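Local coordinates for ESX-1 secretion system protein eccD1 (Mycobacterium tuberculosis, PDB 4KV2) that forms part of the ESX-1 type VII secretion system, which delivers virulence factors such as EsxA and EsxB to host cells during infection, at residues A[21-34]-A[63-77]. Residues are numbered along the deposited sequence; the frame is centred on the assembly and turned at random.
Sequences LPAAVPMETYIDDT and FARPGSPPLKLDQSL
Met27 and Glu28, in the segment running up to helix 31-41, each give their backbone N-H to the turn Lys72-Gln75. Met27 N reaches Gln75 O at 2.9 Å. Glu28 N meets Leu73 O, also at 2.9 Å, and the facing loop thus supplies the acceptor for both N-H groups. Within the same segment, Pro26 O accepts from both Thr29 N and Thr29 OG1.

A water fills the second polar junction. It donates to Pro22 O and Val25 O and accepts from Leu77 N and from Tyr30 OH, the latter at 2.6 Å, so four bonds grip it. The phenol thereby finds a polar partner in its own ring plane, although Leu77 CG and CD1 press against the same oxygen. Ser76 OG bonds to Asp79 N, and a second water links it to Ala24 O.

Apolar side chains make up the rest of the contact. Ile31 CD1 lies over one face of the Phe63 ring, a CH-pi contact 4.1 Å from the centroid, while Thr34 CG2 meets the ring edge and Tyr30 CE1 approaches obliquely. Met27 SD makes a Met-aromatic contact with Phe63 CD2 at 3.7 Å; a bend at chi3 (-90°) brings CE against Gln75 O and Lys72 O, beside Leu71 CB.

In this ubiquitin-like fold the contact joins the connection between strand 15-22 and helix 31-41, and the helix start, to strand 62-64 and the loop after it. Two direct backbone bonds and one four-bonded water are consistent with a fixed relative position of the two segments, beside a largely apolar cluster around Phe63.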
loop_
_atom_site.group_PDB
_atom_site.type_symbol
_atom_site.label_atom_id
_atom_site.label_comp_id
_atom_site.label_asym_id
_atom_site.label_seq_id
_atom_site.Cartn_x
_atom_site.Cartn_y
_atom_site.Cartn_z
ATOM N N LEU A 21 -1.398 -6.715 2.802
ATOM C CA LEU A 21 -2.410 -5.725 2.540
ATOM C C LEU A 21 -3.248 -5.500 3.782
ATOM O O LEU A 21 -3.355 -6.378 4.617
ATOM C CB LEU A 21 -3.311 -6.199 1.402
ATOM C CG LEU A 21 -2.626 -6.452 0.056
ATOM C CD1 LEU A 21 -3.601 -6.980 -0.973
ATOM C CD2 LEU A 21 -1.935 -5.182 -0.407
ATOM N N PRO A 22 -3.867 -4.324 3.889
ATOM C CA PRO A 22 -4.793 -4.099 5.004
ATOM C C PRO A 22 -5.979 -5.062 4.948
ATOM O O PRO A 22 -6.662 -5.168 3.888
ATOM C CB PRO A 22 -5.297 -2.677 4.778
ATOM C CG PRO A 22 -4.407 -2.068 3.760
ATOM C CD PRO A 22 -3.807 -3.186 2.963
ATOM N N ALA A 23 -6.256 -5.702 6.073
ATOM C CA ALA A 23 -7.323 -6.677 6.152
ATOM C C ALA A 23 -8.721 -6.078 6.260
ATOM O O ALA A 23 -9.646 -6.690 5.777
ATOM C CB ALA A 23 -7.086 -7.599 7.339
ATOM N N ALA A 24 -8.882 -4.921 6.924
ATOM C CA ALA A 24 -10.198 -4.441 7.361
ATOM C C ALA A 24 -10.684 -3.153 6.661
ATOM O O ALA A 24 -11.805 -2.711 6.877
ATOM C CB ALA A 24 -10.198 -4.262 8.875
ATOM N N VAL A 25 -9.843 -2.598 5.790
ATOM C CA VAL A 25 -10.118 -1.380 5.052
ATOM C C VAL A 25 -10.640 -1.778 3.675
ATOM O O VAL A 25 -10.164 -2.755 3.093
ATOM C CB VAL A 25 -8.797 -0.601 4.898
ATOM C CG1 VAL A 25 -8.947 0.621 4.019
ATOM C CG2 VAL A 25 -8.276 -0.211 6.272
ATOM N N PRO A 26 -11.596 -1.010 3.121
ATOM C CA PRO A 26 -12.113 -1.364 1.808
ATOM C C PRO A 26 -11.018 -1.439 0.748
ATOM O O PRO A 26 -10.093 -0.634 0.736
ATOM C CB PRO A 26 -13.107 -0.236 1.504
ATOM C CG PRO A 26 -13.603 0.148 2.848
ATOM C CD PRO A 26 -12.369 0.100 3.708
ATOM N N MET A 27 -11.141 -2.434 -0.109
ATOM C CA MET A 27 -10.190 -2.642 -1.201
ATOM C C MET A 27 -10.000 -1.422 -2.110
ATOM O O MET A 27 -8.879 -1.144 -2.515
ATOM C CB MET A 27 -10.596 -3.859 -2.012
ATOM C CG MET A 27 -10.221 -5.196 -1.372
ATOM S SD MET A 27 -10.896 -6.668 -2.185
ATOM C CE MET A 27 -12.460 -6.901 -1.346
ATOM N N GLU A 28 -11.061 -0.664 -2.362
ATOM C CA GLU A 28 -10.972 0.566 -3.184
ATOM C C GLU A 28 -9.971 1.605 -2.648
ATOM O O GLU A 28 -9.455 2.405 -3.415
ATOM C CB GLU A 28 -12.364 1.224 -3.388
ATOM C CG GLU A 28 -13.089 1.629 -2.121
ATOM C CD GLU A 28 -14.587 1.872 -2.300
ATOM O OE1 GLU A 28 -15.141 1.627 -3.402
ATOM O OE2 GLU A 28 -15.221 2.309 -1.307
ATOM N N THR A 29 -9.692 1.563 -1.342
ATOM C CA THR A 29 -8.837 2.558 -0.683
ATOM C C THR A 29 -7.360 2.399 -1.096
ATOM O O THR A 29 -6.614 3.380 -1.134
ATOM C CB THR A 29 -8.943 2.440 0.864
ATOM O OG1 THR A 29 -10.332 2.374 1.243
ATOM C CG2 THR A 29 -8.298 3.633 1.539
ATOM N N TYR A 30 -6.958 1.185 -1.448
ATOM C CA TYR A 30 -5.561 0.914 -1.759
ATOM C C TYR A 30 -5.318 0.194 -3.068
ATOM O O TYR A 30 -4.171 -0.020 -3.446
ATOM C CB TYR A 30 -4.890 0.130 -0.599
ATOM C CG TYR A 30 -5.545 -1.204 -0.306
ATOM C CD1 TYR A 30 -5.169 -2.360 -0.995
ATOM C CD2 TYR A 30 -6.532 -1.304 0.659
ATOM C CE1 TYR A 30 -5.772 -3.576 -0.731
ATOM C CE2 TYR A 30 -7.136 -2.523 0.952
ATOM C CZ TYR A 30 -6.744 -3.658 0.255
ATOM O OH TYR A 30 -7.358 -4.854 0.530
ATOM N N ILE A 31 -6.355 -0.159 -3.808
ATOM C CA ILE A 31 -6.100 -0.967 -5.000
ATOM C C ILE A 31 -5.272 -0.228 -6.070
ATOM O O ILE A 31 -4.427 -0.835 -6.741
ATOM C CB ILE A 31 -7.392 -1.513 -5.618
ATOM C CG1 ILE A 31 -7.019 -2.474 -6.767
ATOM C CG2 ILE A 31 -8.291 -0.385 -6.064
ATOM C CD1 ILE A 31 -8.074 -3.458 -7.103
ATOM N N ASP A 32 -5.502 1.072 -6.229
ATOM C CA ASP A 32 -4.847 1.794 -7.328
ATOM C C ASP A 32 -3.324 1.866 -7.125
ATOM O O ASP A 32 -2.563 1.620 -8.046
ATOM C CB ASP A 32 -5.462 3.170 -7.526
ATOM C CG ASP A 32 -6.859 3.093 -8.127
ATOM O OD1 ASP A 32 -7.107 2.287 -9.089
ATOM O OD2 ASP A 32 -7.700 3.873 -7.671
ATOM N N ASP A 33 -2.891 2.179 -5.913
ATOM C CA ASP A 33 -1.460 2.192 -5.631
ATOM C C ASP A 33 -0.853 0.755 -5.579
ATOM O O ASP A 33 0.339 0.586 -5.865
ATOM C CB ASP A 33 -1.145 3.005 -4.377
ATOM C CG ASP A 33 -1.189 4.544 -4.605
ATOM O OD1 ASP A 33 -1.537 5.019 -5.717
ATOM O OD2 ASP A 33 -0.866 5.299 -3.666
ATOM N N THR A 34 -1.664 -0.269 -5.270
ATOM C CA THR A 34 -1.240 -1.680 -5.383
ATOM C C THR A 34 -0.878 -2.001 -6.827
ATOM O O THR A 34 0.176 -2.583 -7.110
ATOM C CB THR A 34 -2.321 -2.674 -4.855
ATOM O OG1 THR A 34 -2.588 -2.407 -3.472
ATOM C CG2 THR A 34 -1.908 -4.106 -4.972
ATOM N N PHE A 63 -9.639 -6.764 -7.263
ATOM C CA PHE A 63 -9.051 -8.064 -6.968
ATOM C C PHE A 63 -10.065 -9.152 -7.297
ATOM O O PHE A 63 -11.285 -8.934 -7.204
ATOM C CB PHE A 63 -8.716 -8.195 -5.509
ATOM C CG PHE A 63 -7.649 -7.247 -5.042
ATOM C CD1 PHE A 63 -6.310 -7.518 -5.282
ATOM C CD2 PHE A 63 -7.977 -6.085 -4.352
ATOM C CE1 PHE A 63 -5.319 -6.660 -4.824
ATOM C CE2 PHE A 63 -6.981 -5.219 -3.900
ATOM C CZ PHE A 63 -5.647 -5.519 -4.133
ATOM N N ALA A 64 -9.555 -10.303 -7.697
ATOM C CA ALA A 64 -10.394 -11.455 -7.956
ATOM C C ALA A 64 -9.638 -12.714 -7.612
ATOM O O ALA A 64 -8.417 -12.814 -7.808
ATOM C CB ALA A 64 -10.820 -11.495 -9.414
ATOM N N ARG A 65 -10.352 -13.695 -7.096
ATOM C CA ARG A 65 -9.790 -15.030 -7.014
ATOM C C ARG A 65 -9.608 -15.543 -8.445
ATOM O O ARG A 65 -10.403 -15.200 -9.309
ATOM C CB ARG A 65 -10.697 -15.937 -6.204
ATOM C CG ARG A 65 -10.581 -15.642 -4.721
ATOM C CD ARG A 65 -11.310 -16.686 -3.912
ATOM N NE ARG A 65 -11.355 -16.384 -2.492
ATOM C CZ ARG A 65 -12.302 -15.684 -1.871
ATOM N NH1 ARG A 65 -13.336 -15.168 -2.534
ATOM N NH2 ARG A 65 -12.215 -15.524 -0.548
ATOM N N PRO A 66 -8.545 -16.323 -8.713
ATOM C CA PRO A 66 -8.276 -16.650 -10.124
ATOM C C PRO A 66 -9.454 -17.233 -10.887
ATOM O O PRO A 66 -10.032 -18.232 -10.462
ATOM C CB PRO A 66 -7.134 -17.673 -10.034
ATOM C CG PRO A 66 -6.432 -17.346 -8.757
ATOM C CD PRO A 66 -7.523 -16.910 -7.823
ATOM N N GLY A 67 -9.817 -16.595 -12.007
ATOM C CA GLY A 67 -10.888 -17.087 -12.862
ATOM C C GLY A 67 -12.302 -16.764 -12.379
ATOM O O GLY A 67 -13.271 -17.166 -12.994
ATOM N N SER A 68 -12.444 -16.033 -11.287
ATOM C CA SER A 68 -13.771 -15.760 -10.710
ATOM C C SER A 68 -14.198 -14.295 -10.876
ATOM O O SER A 68 -13.356 -13.434 -11.104
ATOM C CB SER A 68 -13.736 -16.071 -9.218
ATOM O OG SER A 68 -13.463 -17.439 -9.001
ATOM N N PRO A 69 -15.498 -13.990 -10.683
ATOM C CA PRO A 69 -15.885 -12.583 -10.784
ATOM C C PRO A 69 -15.173 -11.756 -9.703
ATOM O O PRO A 69 -14.818 -12.304 -8.678
ATOM C CB PRO A 69 -17.389 -12.617 -10.553
ATOM C CG PRO A 69 -17.794 -13.960 -11.033
ATOM C CD PRO A 69 -16.678 -14.872 -10.597
ATOM N N PRO A 70 -14.950 -10.458 -9.954
ATOM C CA PRO A 70 -14.168 -9.649 -9.041
ATOM C C PRO A 70 -14.859 -9.348 -7.720
ATOM O O PRO A 70 -16.078 -9.145 -7.655
ATOM C CB PRO A 70 -13.951 -8.341 -9.821
ATOM C CG PRO A 70 -15.062 -8.273 -10.795
ATOM C CD PRO A 70 -15.350 -9.713 -11.158
ATOM N N LEU A 71 -14.052 -9.306 -6.675
ATOM C CA LEU A 71 -14.503 -8.882 -5.361
ATOM C C LEU A 71 -14.986 -7.447 -5.374
ATOM O O LEU A 71 -14.406 -6.590 -6.029
ATOM C CB LEU A 71 -13.373 -9.033 -4.314
ATOM C CG LEU A 71 -12.706 -10.418 -4.255
ATOM C CD1 LEU A 71 -11.602 -10.443 -3.193
ATOM C CD2 LEU A 71 -13.757 -11.470 -3.955
ATOM N N LYS A 72 -16.050 -7.204 -4.612
ATOM C CA LYS A 72 -16.591 -5.848 -4.406
ATOM C C LYS A 72 -15.553 -4.911 -3.786
ATOM O O LYS A 72 -14.982 -5.183 -2.709
ATOM C CB LYS A 72 -17.858 -5.887 -3.532
ATOM C CG LYS A 72 -19.022 -6.630 -4.168
ATOM C CD LYS A 72 -19.690 -5.802 -5.258
ATOM C CE LYS A 72 -20.530 -6.662 -6.182
ATOM N NZ LYS A 72 -21.810 -7.049 -5.540
ATOM N N LEU A 73 -15.329 -3.795 -4.473
ATOM C CA LEU A 73 -14.347 -2.802 -4.059
ATOM C C LEU A 73 -14.704 -2.069 -2.772
ATOM O O LEU A 73 -13.804 -1.566 -2.073
ATOM C CB LEU A 73 -14.140 -1.770 -5.176
ATOM C CG LEU A 73 -13.258 -2.239 -6.328
ATOM C CD1 LEU A 73 -13.517 -1.377 -7.552
ATOM C CD2 LEU A 73 -11.798 -2.214 -5.945
ATOM N N ASP A 74 -15.983 -2.013 -2.430
ATOM C CA ASP A 74 -16.380 -1.409 -1.147
ATOM C C ASP A 74 -16.261 -2.344 0.059
ATOM O O ASP A 74 -16.572 -1.960 1.185
ATOM C CB ASP A 74 -17.765 -0.761 -1.222
ATOM C CG ASP A 74 -18.890 -1.744 -1.467
ATOM O OD1 ASP A 74 -18.673 -2.943 -1.704
ATOM O OD2 ASP A 74 -20.034 -1.295 -1.444
ATOM N N GLN A 75 -15.778 -3.562 -0.174
ATOM C CA GLN A 75 -15.565 -4.529 0.889
ATOM C C GLN A 75 -14.080 -4.634 1.197
ATOM O O GLN A 75 -13.261 -4.310 0.363
ATOM C CB GLN A 75 -16.128 -5.894 0.487
ATOM C CG GLN A 75 -17.631 -5.988 0.641
ATOM C CD GLN A 75 -18.186 -7.354 0.246
ATOM O OE1 GLN A 75 -17.524 -8.406 0.395
ATOM N NE2 GLN A 75 -19.407 -7.350 -0.265
ATOM N N SER A 76 -13.767 -5.039 2.425
ATOM C CA SER A 76 -12.411 -5.355 2.847
ATOM C C SER A 76 -12.115 -6.804 2.493
ATOM O O SER A 76 -13.037 -7.594 2.209
ATOM C CB SER A 76 -12.301 -5.183 4.362
ATOM O OG SER A 76 -13.138 -6.141 5.034
ATOM N N LEU A 77 -10.832 -7.163 2.494
ATOM C CA LEU A 77 -10.429 -8.582 2.356
ATOM C C LEU A 77 -11.069 -9.498 3.415
ATOM O O LEU A 77 -11.417 -10.653 3.122
ATOM C CB LEU A 77 -8.912 -8.698 2.399
ATOM C CG LEU A 77 -8.168 -8.075 1.202
ATOM C CD1 LEU A 77 -6.689 -8.033 1.527
ATOM C CD2 LEU A 77 -8.378 -8.880 -0.080
HETATM O O HOH W 1 -8.846 -5.058 2.663
HETATM O O HOH W 2 -13.722 -5.269 7.529
#